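Local coordinates for leucine aminopeptidase 2, chloroplastic (Streptomyces sp. BC16019, PDB 5LHJ), which probably removes unsubstituted N-terminal residues from peptides as a manganese-binding M17 metalloaminopeptidase and serves in the maturation of the peptide bottromycin, at residues 138-143 against 176-181; 199-204 against 211-216; 259-264 against 343-348; 328-331 against 335-338; 388-393 against 439-444. All blocks are in the same frame, centred on the assembly; numbering follows the deposited sequence.

Interaction 1: residues 138-143 against 176-181; sequences GLYRYD and ATCLAR
The hydroxyl of Y140, whose ring lies alongside the side chain of R181, is gripped by two groups: OH is hydrogen-bonded to D182 OD1 and to N185 ND2. The ring presents one face to the arginine. R181 CD sits over its centre, 3.8 Å from the Y140 centroid and 8° off the normal, a CH-pi contact, while Y140 OH comes within 3.4 Å of R181 CB. The two side chains run past each other in opposite directions. The guanidinium is turned 76° from the ring, so it does not stack; its edge meets the tyrosine, with R181 NH1 3.4 Å from Y140 CB. An extended chain carries the guanidinium away from its own helix to three backbone carbonyls, NH1 to L137 O, NE to T482 O and NH2 to E476 O, and these take up N-H groups on all three nitrogens of the buried guanidinium, probably helping to offset its charge. The contact joins the chain leaving helix 124-139 to helix 164-185, probably the long helix that links the N-terminal and catalytic lobes, as in other M17 enzymes. With a leucine in place of Y140, D182 and N185 would probably lose the hydroxyl they share, and the methylenes of R181 the flat face against which they rest. C178 is small enough to fit beside the same ring: its SG lies 3.6 Å from Y140 CD1, an oblique sulfur-aromatic approach. With CG anti to the backbone N (chi1 180°), Y140 swings its ring out from the loop into this groove between C178 and R181.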
# COMPACT_ATOMS: atom_id res chain seq x y z
N GLY A 138 -39.93 -6.58 -3.92
CA GLY A 138 -39.39 -7.94 -3.99
C GLY A 138 -39.40 -8.58 -5.37
O GLY A 138 -38.57 -9.47 -5.65
N LEU A 139 -40.30 -8.12 -6.24
CA LEU A 139 -40.37 -8.58 -7.63
C LEU A 139 -39.39 -7.89 -8.57
O LEU A 139 -39.17 -8.36 -9.69
CB LEU A 139 -41.76 -8.38 -8.20
CG LEU A 139 -42.77 -9.45 -7.83
CD1 LEU A 139 -44.14 -9.01 -8.33
CD2 LEU A 139 -42.36 -10.81 -8.40
N TYR A 140 -38.81 -6.79 -8.12
CA TYR A 140 -37.90 -6.00 -8.94
C TYR A 140 -36.78 -6.83 -9.57
O TYR A 140 -36.14 -7.62 -8.89
CB TYR A 140 -37.30 -4.86 -8.11
CG TYR A 140 -36.34 -4.01 -8.90
CD1 TYR A 140 -36.82 -3.03 -9.74
CD2 TYR A 140 -34.96 -4.22 -8.83
CE1 TYR A 140 -35.96 -2.26 -10.50
CE2 TYR A 140 -34.09 -3.45 -9.58
CZ TYR A 140 -34.60 -2.47 -10.42
OH TYR A 140 -33.76 -1.70 -11.17
N ARG A 141 -36.57 -6.64 -10.87
CA ARG A 141 -35.42 -7.21 -11.57
C ARG A 141 -34.91 -6.18 -12.56
O ARG A 141 -35.69 -5.36 -13.06
CB ARG A 141 -35.78 -8.52 -12.30
CG ARG A 141 -37.06 -8.44 -13.13
CD ARG A 141 -37.34 -9.65 -14.03
NE ARG A 141 -37.07 -10.96 -13.42
CZ ARG A 141 -37.52 -12.14 -13.89
NH1 ARG A 141 -38.27 -12.21 -14.99
NH2 ARG A 141 -37.20 -13.27 -13.25
N TYR A 142 -33.62 -6.22 -12.83
CA TYR A 142 -33.01 -5.32 -13.80
C TYR A 142 -32.29 -6.18 -14.83
O TYR A 142 -31.11 -6.47 -14.69
CB TYR A 142 -32.08 -4.31 -13.14
CG TYR A 142 -31.62 -3.24 -14.12
CD1 TYR A 142 -32.47 -2.20 -14.48
CD2 TYR A 142 -30.35 -3.28 -14.69
CE1 TYR A 142 -32.07 -1.23 -15.39
CE2 TYR A 142 -29.93 -2.31 -15.58
CZ TYR A 142 -30.80 -1.30 -15.94
OH TYR A 142 -30.40 -0.35 -16.84
N ASP A 143 -33.03 -6.57 -15.86
CA ASP A 143 -32.56 -7.49 -16.90
C ASP A 143 -32.41 -6.85 -18.27
O ASP A 143 -32.18 -7.56 -19.26
CB ASP A 143 -33.53 -8.68 -17.00
CG ASP A 143 -33.44 -9.60 -15.80
OD1 ASP A 143 -32.37 -9.67 -15.13
OD2 ASP A 143 -34.45 -10.29 -15.54
N ALA A 176 -42.10 4.18 -7.53
CA ALA A 176 -41.14 5.30 -7.53
C ALA A 176 -39.75 4.81 -7.09
O ALA A 176 -38.73 5.16 -7.68
CB ALA A 176 -41.62 6.42 -6.62
N THR A 177 -39.71 3.97 -6.06
CA THR A 177 -38.44 3.39 -5.60
C THR A 177 -37.77 2.61 -6.74
O THR A 177 -36.57 2.74 -6.97
CB THR A 177 -38.65 2.49 -4.37
OG1 THR A 177 -39.25 3.25 -3.31
CG2 THR A 177 -37.34 1.92 -3.86
N CYS A 178 -38.55 1.82 -7.47
CA CYS A 178 -38.00 1.01 -8.56
C CYS A 178 -37.52 1.85 -9.76
O CYS A 178 -36.58 1.46 -10.46
CB CYS A 178 -39.01 -0.07 -8.98
SG CYS A 178 -39.26 -1.37 -7.73
N LEU A 179 -38.15 3.01 -9.98
CA LEU A 179 -37.65 3.98 -10.97
C LEU A 179 -36.23 4.43 -10.58
O LEU A 179 -35.31 4.44 -11.40
CB LEU A 179 -38.57 5.20 -11.06
CG LEU A 179 -38.08 6.42 -11.83
CD1 LEU A 179 -37.74 6.04 -13.27
CD2 LEU A 179 -39.12 7.52 -11.78
N ALA A 180 -36.06 4.79 -9.31
CA ALA A 180 -34.73 5.18 -8.83
C ALA A 180 -33.73 4.01 -8.98
O ALA A 180 -32.59 4.24 -9.39
CB ALA A 180 -34.78 5.67 -7.40
N ARG A 181 -34.15 2.79 -8.66
CA ARG A 181 -33.29 1.60 -8.83
C ARG A 181 -32.84 1.45 -10.29
O ARG A 181 -31.66 1.21 -10.57
CB ARG A 181 -33.99 0.32 -8.39
CG ARG A 181 -34.27 0.21 -6.91
CD ARG A 181 -35.01 -1.07 -6.56
NE ARG A 181 -35.24 -1.23 -5.13
CZ ARG A 181 -35.86 -2.26 -4.57
NH1 ARG A 181 -36.37 -3.24 -5.32
NH2 ARG A 181 -35.98 -2.33 -3.24

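Interaction 2: residues 199-204 against 211-216; sequences RIRELA and CAVYEG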
# COMPACT_ATOMS: atom_id res chain seq x y z
N ARG A 199 -34.37 11.89 -20.01
CA ARG A 199 -35.26 10.99 -19.29
C ARG A 199 -36.14 11.75 -18.28
O ARG A 199 -37.33 11.45 -18.16
CB ARG A 199 -34.45 9.88 -18.60
CG ARG A 199 -35.28 8.81 -17.91
CD ARG A 199 -35.93 7.86 -18.91
NE ARG A 199 -36.72 6.82 -18.24
CZ ARG A 199 -38.06 6.76 -18.17
NH1 ARG A 199 -38.84 7.68 -18.75
NH2 ARG A 199 -38.63 5.74 -17.52
N ILE A 200 -35.55 12.72 -17.57
CA ILE A 200 -36.31 13.54 -16.61
C ILE A 200 -37.40 14.33 -17.34
O ILE A 200 -38.53 14.41 -16.87
CB ILE A 200 -35.39 14.47 -15.79
CG1 ILE A 200 -34.45 13.63 -14.91
CG2 ILE A 200 -36.22 15.41 -14.91
CD1 ILE A 200 -33.24 14.40 -14.39
N ARG A 201 -37.06 14.88 -18.50
CA ARG A 201 -38.05 15.62 -19.28
C ARG A 201 -39.24 14.72 -19.63
O ARG A 201 -40.39 15.16 -19.51
CB ARG A 201 -37.44 16.18 -20.56
CG ARG A 201 -38.38 17.13 -21.27
CD ARG A 201 -37.91 17.45 -22.68
NE ARG A 201 -36.71 18.28 -22.68
CZ ARG A 201 -35.46 17.89 -23.00
NH1 ARG A 201 -35.17 16.63 -23.35
NH2 ARG A 201 -34.48 18.80 -22.97
N GLU A 202 -38.96 13.48 -20.05
CA GLU A 202 -40.02 12.54 -20.41
C GLU A 202 -40.87 12.17 -19.20
O GLU A 202 -42.09 12.12 -19.28
CB GLU A 202 -39.46 11.28 -21.09
CG GLU A 202 -40.53 10.21 -21.36
CD GLU A 202 -40.30 9.38 -22.62
OE1 GLU A 202 -39.29 9.55 -23.33
OE2 GLU A 202 -41.17 8.54 -22.95
N LEU A 203 -40.21 11.89 -18.07
CA LEU A 203 -40.94 11.61 -16.83
C LEU A 203 -41.86 12.76 -16.41
O LEU A 203 -42.99 12.54 -15.98
CB LEU A 203 -39.97 11.24 -15.69
CG LEU A 203 -39.23 9.91 -15.88
CD1 LEU A 203 -38.01 9.84 -14.95
CD2 LEU A 203 -40.17 8.74 -15.65
N ALA A 204 -41.36 13.99 -16.53
CA ALA A 204 -42.12 15.18 -16.15
C ALA A 204 -43.39 15.32 -17.00
O ALA A 204 -44.47 15.68 -16.52
CB ALA A 204 -41.27 16.42 -16.33
N CYS A 211 -40.85 21.35 -16.21
CA CYS A 211 -39.47 20.91 -16.37
C CYS A 211 -38.69 21.87 -17.26
O CYS A 211 -39.12 22.19 -18.38
CB CYS A 211 -39.42 19.50 -16.95
SG CYS A 211 -37.76 18.81 -17.18
N ALA A 212 -37.56 22.35 -16.74
CA ALA A 212 -36.62 23.20 -17.46
C ALA A 212 -35.28 22.50 -17.47
O ALA A 212 -34.78 22.12 -16.40
CB ALA A 212 -36.49 24.56 -16.78
N VAL A 213 -34.70 22.32 -18.66
CA VAL A 213 -33.38 21.74 -18.83
C VAL A 213 -32.42 22.81 -19.32
O VAL A 213 -32.69 23.47 -20.33
CB VAL A 213 -33.40 20.59 -19.85
CG1 VAL A 213 -31.99 20.06 -20.09
CG2 VAL A 213 -34.34 19.49 -19.37
N TYR A 214 -31.31 22.99 -18.61
CA TYR A 214 -30.31 23.99 -18.94
C TYR A 214 -29.05 23.29 -19.45
O TYR A 214 -28.58 22.32 -18.85
CB TYR A 214 -30.00 24.87 -17.74
CG TYR A 214 -31.19 25.68 -17.25
CD1 TYR A 214 -32.08 25.14 -16.34
CD2 TYR A 214 -31.41 26.98 -17.71
CE1 TYR A 214 -33.17 25.86 -15.88
CE2 TYR A 214 -32.51 27.72 -17.26
CZ TYR A 214 -33.39 27.15 -16.35
OH TYR A 214 -34.48 27.85 -15.87
N GLU A 215 -28.55 23.79 -20.58
CA GLU A 215 -27.40 23.21 -21.27
C GLU A 215 -26.64 24.32 -21.98
O GLU A 215 -27.23 25.35 -22.30
CB GLU A 215 -27.88 22.16 -22.29
CG GLU A 215 -28.87 22.68 -23.34
CD GLU A 215 -29.46 21.59 -24.22
OE1 GLU A 215 -28.77 21.13 -25.17
OE2 GLU A 215 -30.61 21.17 -23.98
N GLY A 216 -25.35 24.10 -22.22
CA GLY A 216 -24.54 25.03 -23.01
C GLY A 216 -24.58 26.46 -22.47
O GLY A 216 -24.41 26.68 -21.27
O HOH W 1 -31.87 18.65 -23.93
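Apolar contacts come first here, and C211 makes most of them. C211 CB meets A204 CB at 3.6 Å, methyl against methylene, while C211 SG lies 3.8 Å from the backbone CA of R201. C211 SG also reaches I200 CG2, more loosely, at 4.4 Å. The sulfur arrives there because it stands opposite the backbone N (chi1 -179°), directed along the helix surface. Small residues suit this place: A204 lets the strand come near the helix, and the slim cysteine fits between A204 and the backbone of R201. The helix and the strand run nearly antiparallel, at 168°, with short-segment axes 8.8 Å apart. This is the helix-turn-strand unit of an alpha/beta fold: the chain leaves helix 193-207, turns within a few residues and returns as strand 210-214, which pairs antiparallel with strand 239-245 of the large catalytic sheet. I200 and C211 both also touch V241 of that strand, and I200 packs on V292 of helix 286-301.

A second kind of contact sets a charged group on an aliphatic one. R201 bends at chi3 (-70°), crosses V213 at about a right angle and lays its guanidinium obliquely against the branched side chain, with NH2 3.7 Å from V213 CG2. The polar contacts are made at the ends of the same guanidinium. NH1 forms a salt bridge with D198, one turn back on the helix. R201 NH2 gives an N-H, in the plane of the group, to a water at 2.8 Å, and this water donates in turn to E215 OE2 at 2.8 Å, joining opposite charges that do not touch directly.

Interaction 3: residues 259-264 against 343-348; sequences VGKGVT and DNEGRV
The backbones of strand 255-263 and helix 345-358 come nearest at K261 and G346, whose CA atoms lie 6.8 Å apart, close enough for a lysine to bridge the gap. This is the two-manganese site of the M17 catalytic domain: K261 and E345 are both metal ligands of the protein, though this chain holds no metal. K261 is fully extended, with CG anti to the backbone N (chi1 175°), and its CE passes 4.0 Å from G346 CA. Glycine suits that place, since a CB would collide with K261 NZ. NZ makes a salt bridge with D284, another manganese ligand, and a hydrogen bond with T373 O; its ion pair with E345 OE2 is long, at 3.9 Å. A leucine in place of K261 would probably leave D284 without its charged mate, T373 O without its donor, and the first manganese one ligand short. E345 bends at chi2 (-67°), which brings its carboxylate across the lysine at about a right angle. From the opposite direction V263 CG2 comes to 3.5 Å from E345 OE2, a van der Waals contact that bounds that side of the carboxylate. One water ties the polar groups together: it accepts from K261 NZ at 2.8 Å and more weakly from G346 N, and it donates a weak hydrogen bond to E345 OE1 at 3.4 Å.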
# COMPACT_ATOMS: atom_id res chain seq x y z
N VAL A 259 -32.82 19.08 -3.52
CA VAL A 259 -31.60 19.17 -4.31
C VAL A 259 -30.99 17.77 -4.36
O VAL A 259 -30.71 17.21 -3.31
CB VAL A 259 -30.59 20.16 -3.70
CG1 VAL A 259 -29.30 20.18 -4.50
CG2 VAL A 259 -31.20 21.55 -3.63
N GLY A 260 -30.77 17.23 -5.56
CA GLY A 260 -30.23 15.87 -5.71
C GLY A 260 -28.96 15.81 -6.52
O GLY A 260 -28.94 16.27 -7.67
N LYS A 261 -27.90 15.24 -5.95
CA LYS A 261 -26.60 15.10 -6.64
C LYS A 261 -26.68 14.09 -7.78
O LYS A 261 -26.95 12.91 -7.54
CB LYS A 261 -25.50 14.69 -5.65
CG LYS A 261 -24.12 14.41 -6.26
CD LYS A 261 -23.20 13.68 -5.27
CE LYS A 261 -22.03 13.04 -6.00
NZ LYS A 261 -21.09 12.38 -5.09
N GLY A 262 -26.42 14.55 -9.01
CA GLY A 262 -26.50 13.70 -10.19
C GLY A 262 -25.19 13.47 -10.93
O GLY A 262 -25.13 13.68 -12.15
N VAL A 263 -24.16 12.99 -10.24
CA VAL A 263 -22.91 12.66 -10.92
C VAL A 263 -23.08 11.26 -11.52
O VAL A 263 -23.08 10.27 -10.81
CB VAL A 263 -21.67 12.77 -10.00
CG1 VAL A 263 -20.40 12.39 -10.76
CG2 VAL A 263 -21.56 14.19 -9.48
N THR A 264 -23.26 11.21 -12.84
CA THR A 264 -23.59 9.98 -13.53
C THR A 264 -22.43 9.00 -13.65
O THR A 264 -22.65 7.79 -13.76
CB THR A 264 -24.20 10.25 -14.92
OG1 THR A 264 -23.26 10.97 -15.73
CG2 THR A 264 -25.48 11.08 -14.76
N ASP A 343 -11.69 14.13 -6.00
CA ASP A 343 -12.72 13.14 -5.61
C ASP A 343 -13.80 13.69 -4.66
O ASP A 343 -14.84 13.04 -4.49
CB ASP A 343 -12.07 11.89 -5.02
CG ASP A 343 -13.03 10.70 -4.94
OD1 ASP A 343 -13.88 10.51 -5.84
OD2 ASP A 343 -12.92 9.92 -3.96
N ASN A 344 -13.61 14.88 -4.07
CA ASN A 344 -14.67 15.52 -3.28
C ASN A 344 -15.42 16.55 -4.14
O ASN A 344 -15.58 17.72 -3.77
CB ASN A 344 -14.13 16.15 -1.99
CG ASN A 344 -13.89 15.13 -0.88
OD1 ASN A 344 -14.15 13.93 -1.04
ND2 ASN A 344 -13.40 15.61 0.26
N GLU A 345 -15.88 16.08 -5.29
CA GLU A 345 -16.49 16.95 -6.30
C GLU A 345 -17.97 17.22 -6.01
O GLU A 345 -18.47 18.27 -6.39
CB GLU A 345 -16.29 16.37 -7.71
CG GLU A 345 -17.38 15.46 -8.25
CD GLU A 345 -17.54 14.14 -7.55
OE1 GLU A 345 -16.66 13.74 -6.75
OE2 GLU A 345 -18.57 13.48 -7.80
N GLY A 346 -18.65 16.29 -5.34
CA GLY A 346 -20.08 16.42 -5.08
C GLY A 346 -20.45 17.69 -4.34
O GLY A 346 -21.40 18.40 -4.71
N ARG A 347 -19.70 18.00 -3.27
CA ARG A 347 -20.02 19.19 -2.48
C ARG A 347 -19.83 20.48 -3.29
O ARG A 347 -20.58 21.44 -3.13
CB ARG A 347 -19.22 19.21 -1.17
CG ARG A 347 -17.72 19.47 -1.30
CD ARG A 347 -17.00 19.06 -0.01
NE ARG A 347 -17.02 17.62 0.14
CZ ARG A 347 -16.48 16.92 1.15
NH1 ARG A 347 -15.87 17.52 2.17
NH2 ARG A 347 -16.57 15.61 1.12
N VAL A 348 -18.86 20.46 -4.19
CA VAL A 348 -18.54 21.60 -5.05
C VAL A 348 -19.66 21.83 -6.08
O VAL A 348 -20.03 22.96 -6.35
CB VAL A 348 -17.15 21.39 -5.73
CG1 VAL A 348 -16.85 22.48 -6.76
CG2 VAL A 348 -16.05 21.32 -4.69
O HOH W 2 -18.80 13.55 -4.07

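Interaction 4: residues 328-331 against 335-338; sequences VVRH and TTTE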
# COMPACT_ATOMS: atom_id res chain seq x y z
N VAL A 328 -9.28 27.16 -7.97
CA VAL A 328 -10.22 27.85 -7.10
C VAL A 328 -11.50 28.09 -7.89
O VAL A 328 -11.46 28.61 -9.02
CB VAL A 328 -9.61 29.15 -6.52
CG1 VAL A 328 -10.67 29.98 -5.81
CG2 VAL A 328 -8.48 28.82 -5.57
N VAL A 329 -12.62 27.70 -7.28
CA VAL A 329 -13.95 27.94 -7.83
C VAL A 329 -14.56 29.16 -7.13
O VAL A 329 -14.62 29.20 -5.90
CB VAL A 329 -14.86 26.70 -7.64
CG1 VAL A 329 -16.29 27.02 -8.05
CG2 VAL A 329 -14.30 25.52 -8.43
N ARG A 330 -15.01 30.13 -7.92
CA ARG A 330 -15.78 31.27 -7.42
C ARG A 330 -17.27 30.96 -7.62
O ARG A 330 -17.75 30.90 -8.75
CB ARG A 330 -15.37 32.55 -8.16
CG ARG A 330 -16.23 33.79 -7.88
CD ARG A 330 -15.65 34.76 -6.87
NE ARG A 330 -14.22 35.05 -7.04
CZ ARG A 330 -13.51 35.80 -6.20
NH1 ARG A 330 -14.08 36.37 -5.14
NH2 ARG A 330 -12.20 35.97 -6.42
N HIS A 331 -17.98 30.82 -6.51
CA HIS A 331 -19.36 30.35 -6.52
C HIS A 331 -20.35 31.47 -6.81
O HIS A 331 -19.99 32.66 -6.86
CB HIS A 331 -19.70 29.68 -5.18
CG HIS A 331 -18.95 28.41 -4.94
ND1 HIS A 331 -19.27 27.22 -5.58
CD2 HIS A 331 -17.91 28.13 -4.13
CE1 HIS A 331 -18.44 26.28 -5.17
NE2 HIS A 331 -17.61 26.80 -4.29
N THR A 335 -18.39 33.55 -2.91
CA THR A 335 -17.37 32.91 -2.07
C THR A 335 -16.56 31.92 -2.89
O THR A 335 -16.96 31.51 -3.98
CB THR A 335 -17.96 32.20 -0.83
OG1 THR A 335 -18.74 31.06 -1.21
CG2 THR A 335 -18.80 33.15 -0.03
N THR A 336 -15.41 31.52 -2.35
CA THR A 336 -14.44 30.73 -3.10
C THR A 336 -14.11 29.41 -2.42
O THR A 336 -14.04 29.32 -1.20
CB THR A 336 -13.14 31.51 -3.35
OG1 THR A 336 -12.57 31.91 -2.10
CG2 THR A 336 -13.40 32.72 -4.21
N THR A 337 -13.88 28.39 -3.24
CA THR A 337 -13.45 27.08 -2.77
C THR A 337 -12.19 26.65 -3.49
O THR A 337 -12.12 26.70 -4.72
CB THR A 337 -14.53 26.02 -3.02
OG1 THR A 337 -15.73 26.37 -2.31
CG2 THR A 337 -14.09 24.63 -2.61
N GLU A 338 -11.22 26.20 -2.70
CA GLU A 338 -9.99 25.61 -3.21
C GLU A 338 -10.17 24.10 -3.36
O GLU A 338 -10.58 23.43 -2.41
CB GLU A 338 -8.84 25.87 -2.24
CG GLU A 338 -7.50 25.36 -2.74
CD GLU A 338 -6.37 25.46 -1.73
OE1 GLU A 338 -6.62 25.64 -0.51
OE2 GLU A 338 -5.21 25.33 -2.17
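H331 NE2 and T337 OG1 are hydrogen-bonded at 2.8 Å, the hydroxyl lying in the plane of the imidazole at its edge. T337 turns OG1 opposite its carbonyl carbon (chi1 -61°) to meet the ring, and V329 CG1 packs over one face of that ring, toward its rim. On the ring's other nitrogen, ND1 is hydrogen-bonded to D352, so both nitrogens of this buried histidine have partners. R330 and T336 lie side by side on the other face of the hairpin, in a non-hydrogen-bonded pair. Bends at chi2 (99°) and chi3 (45°) curl the arginine over its neighbour, and T336 CG2 sits 3.6 Å above the plane of the R330 guanidinium, over its centre. The threonine's OG1 is left to bond D430 N and Y145 O of the second subunit. V328 CG1 rests on T336 CB at 3.8 Å, beta-branched residues suiting extended chain. Between the strands, backbone bonds run from V329 N to T337 O at 2.8 Å and from T337 N to V329 O at 2.9 Å, and H331 N binds T335 O. This antiparallel beta hairpin is extended by strand 431-432, parallel to 336-338, while H331 faces helix 345-358 through D352 and meets F451 edge-to-face.

Interaction 5: residues 388-393 against 439-444; sequences ALFTPD and GDTIQA
F390 drives the far edge of its ring against T441 and I442 in the first turn of helix 440-449; it holds CG opposite its carbonyl carbon (chi1 -69°), which aims the ring at the helix. That helix is started by G439 at the N-cap position, where phi is 98°; a CB would jam against the preceding carbonyl O and crowd Q443 NE2, so glycine suits the site. G439 also makes backbone hydrogen bonds to the third subunit. After D440, T441 divides its side chain between two tasks: OG1 is hydrogen-bonded to T375 OG1, while CG2, in the plane of the phenyl ring, meets F390 CE1 at 3.9 Å. The carbonyl of the same residue also reaches the ring, T441 O being 3.7 Å from F390 CZ. The ring comes from strand 386-390 of the large catalytic sheet, so this is helix-on-sheet packing in an alpha/beta domain; helix 440-449 leads on to strand 458-462, antiparallel neighbour of 386-390. Just beyond F390 the strand gives way to an ST turn, with D393 N bonded to T391 OG1 at 3.1 Å. I442 meets the other side of the ring edge, CG1 lying in its plane and 3.9 Å from F390 CE2. Both T441 and I442 also touch A381 of the third subunit. A444 completes the turn, its N bonded to D440 O at 2.8 Å.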
# COMPACT_ATOMS: atom_id res chain seq x y z
N ALA A 388 -26.89 9.11 6.72
CA ALA A 388 -26.60 10.17 7.69
C ALA A 388 -27.51 11.37 7.43
O ALA A 388 -27.70 11.77 6.26
CB ALA A 388 -25.14 10.58 7.62
N LEU A 389 -28.10 11.90 8.50
CA LEU A 389 -28.99 13.08 8.45
C LEU A 389 -28.33 14.24 9.19
O LEU A 389 -27.92 14.08 10.34
CB LEU A 389 -30.33 12.77 9.13
CG LEU A 389 -31.25 13.95 9.47
CD1 LEU A 389 -31.72 14.69 8.23
CD2 LEU A 389 -32.44 13.46 10.28
N PHE A 390 -28.25 15.40 8.55
CA PHE A 390 -27.77 16.63 9.18
C PHE A 390 -28.82 17.72 9.05
O PHE A 390 -29.37 17.93 7.97
CB PHE A 390 -26.52 17.14 8.50
CG PHE A 390 -25.30 16.29 8.71
CD1 PHE A 390 -25.03 15.22 7.87
CD2 PHE A 390 -24.40 16.58 9.74
CE1 PHE A 390 -23.88 14.45 8.03
CE2 PHE A 390 -23.27 15.80 9.92
CZ PHE A 390 -23.01 14.73 9.07
N THR A 391 -29.09 18.42 10.16
CA THR A 391 -29.90 19.64 10.12
C THR A 391 -29.72 20.41 11.43
O THR A 391 -29.61 19.79 12.48
CB THR A 391 -31.41 19.36 9.91
OG1 THR A 391 -32.16 20.59 9.95
CG2 THR A 391 -31.97 18.43 10.94
N PRO A 392 -29.71 21.75 11.37
CA PRO A 392 -29.72 22.52 12.63
C PRO A 392 -31.09 22.61 13.30
O PRO A 392 -31.17 23.06 14.44
CB PRO A 392 -29.24 23.91 12.20
CG PRO A 392 -29.57 24.01 10.77
CD PRO A 392 -29.57 22.63 10.19
N ASP A 393 -32.15 22.19 12.60
CA ASP A 393 -33.53 22.33 13.05
C ASP A 393 -34.00 21.01 13.67
O ASP A 393 -34.24 20.03 12.97
CB ASP A 393 -34.37 22.72 11.83
CG ASP A 393 -35.80 23.10 12.16
OD1 ASP A 393 -36.49 22.41 12.93
OD2 ASP A 393 -36.26 24.11 11.58
N GLY A 439 -13.15 13.01 9.82
CA GLY A 439 -14.38 13.80 9.99
C GLY A 439 -14.99 14.35 8.71
O GLY A 439 -15.81 15.28 8.77
N ASP A 440 -14.63 13.77 7.56
CA ASP A 440 -15.09 14.34 6.28
C ASP A 440 -16.63 14.36 6.11
O ASP A 440 -17.16 15.25 5.46
CB ASP A 440 -14.46 13.64 5.07
CG ASP A 440 -14.76 14.36 3.76
OD1 ASP A 440 -14.48 15.58 3.67
OD2 ASP A 440 -15.33 13.72 2.84
N THR A 441 -17.34 13.39 6.69
CA THR A 441 -18.80 13.38 6.59
C THR A 441 -19.41 14.63 7.25
O THR A 441 -20.27 15.30 6.66
CB THR A 441 -19.41 12.09 7.19
OG1 THR A 441 -18.87 10.93 6.52
CG2 THR A 441 -20.93 12.09 7.03
N ILE A 442 -18.91 14.97 8.43
CA ILE A 442 -19.35 16.19 9.13
C ILE A 442 -18.84 17.44 8.41
O ILE A 442 -19.60 18.41 8.21
CB ILE A 442 -18.96 16.14 10.63
CG1 ILE A 442 -19.69 14.93 11.28
CG2 ILE A 442 -19.30 17.47 11.30
CD1 ILE A 442 -19.61 14.80 12.78
N GLN A 443 -17.59 17.43 7.96
CA GLN A 443 -17.03 18.57 7.24
C GLN A 443 -17.81 18.86 5.95
O GLN A 443 -18.04 20.02 5.63
CB GLN A 443 -15.55 18.35 6.91
CG GLN A 443 -14.67 18.32 8.15
CD GLN A 443 -13.36 17.61 7.91
OE1 GLN A 443 -12.83 17.60 6.80
NE2 GLN A 443 -12.79 17.02 8.97
N ALA A 444 -18.23 17.81 5.24
CA ALA A 444 -19.01 18.01 4.00
C ALA A 444 -20.35 18.68 4.27
O ALA A 444 -20.80 19.55 3.50
CB ALA A 444 -19.22 16.69 3.26

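Along the chain, interactions 1, 2, 3 and 5 come in series, with interaction 4 nested in the loop that interaction 3 closes. Interaction 1 lies at the junction of the N-terminal and catalytic regions; its helix 164-185 touches helix 193-207 of interaction 2 through L179 and L203. Interactions 2, 3 and 5 all reach the large catalytic sheet. Interaction 3, at the manganese site, lies 15 to 18 Å, centre to centre, from interactions 2, 4 and 5. Its R347 reaches D440 of interaction 5, a salt bridge (NH1 to OD1, 2.8 Å), and V348 O touches H331 of interaction 4, so the helix bearing a metal ligand touches both; interactions 4 and 5 themselves face neighbouring subunits.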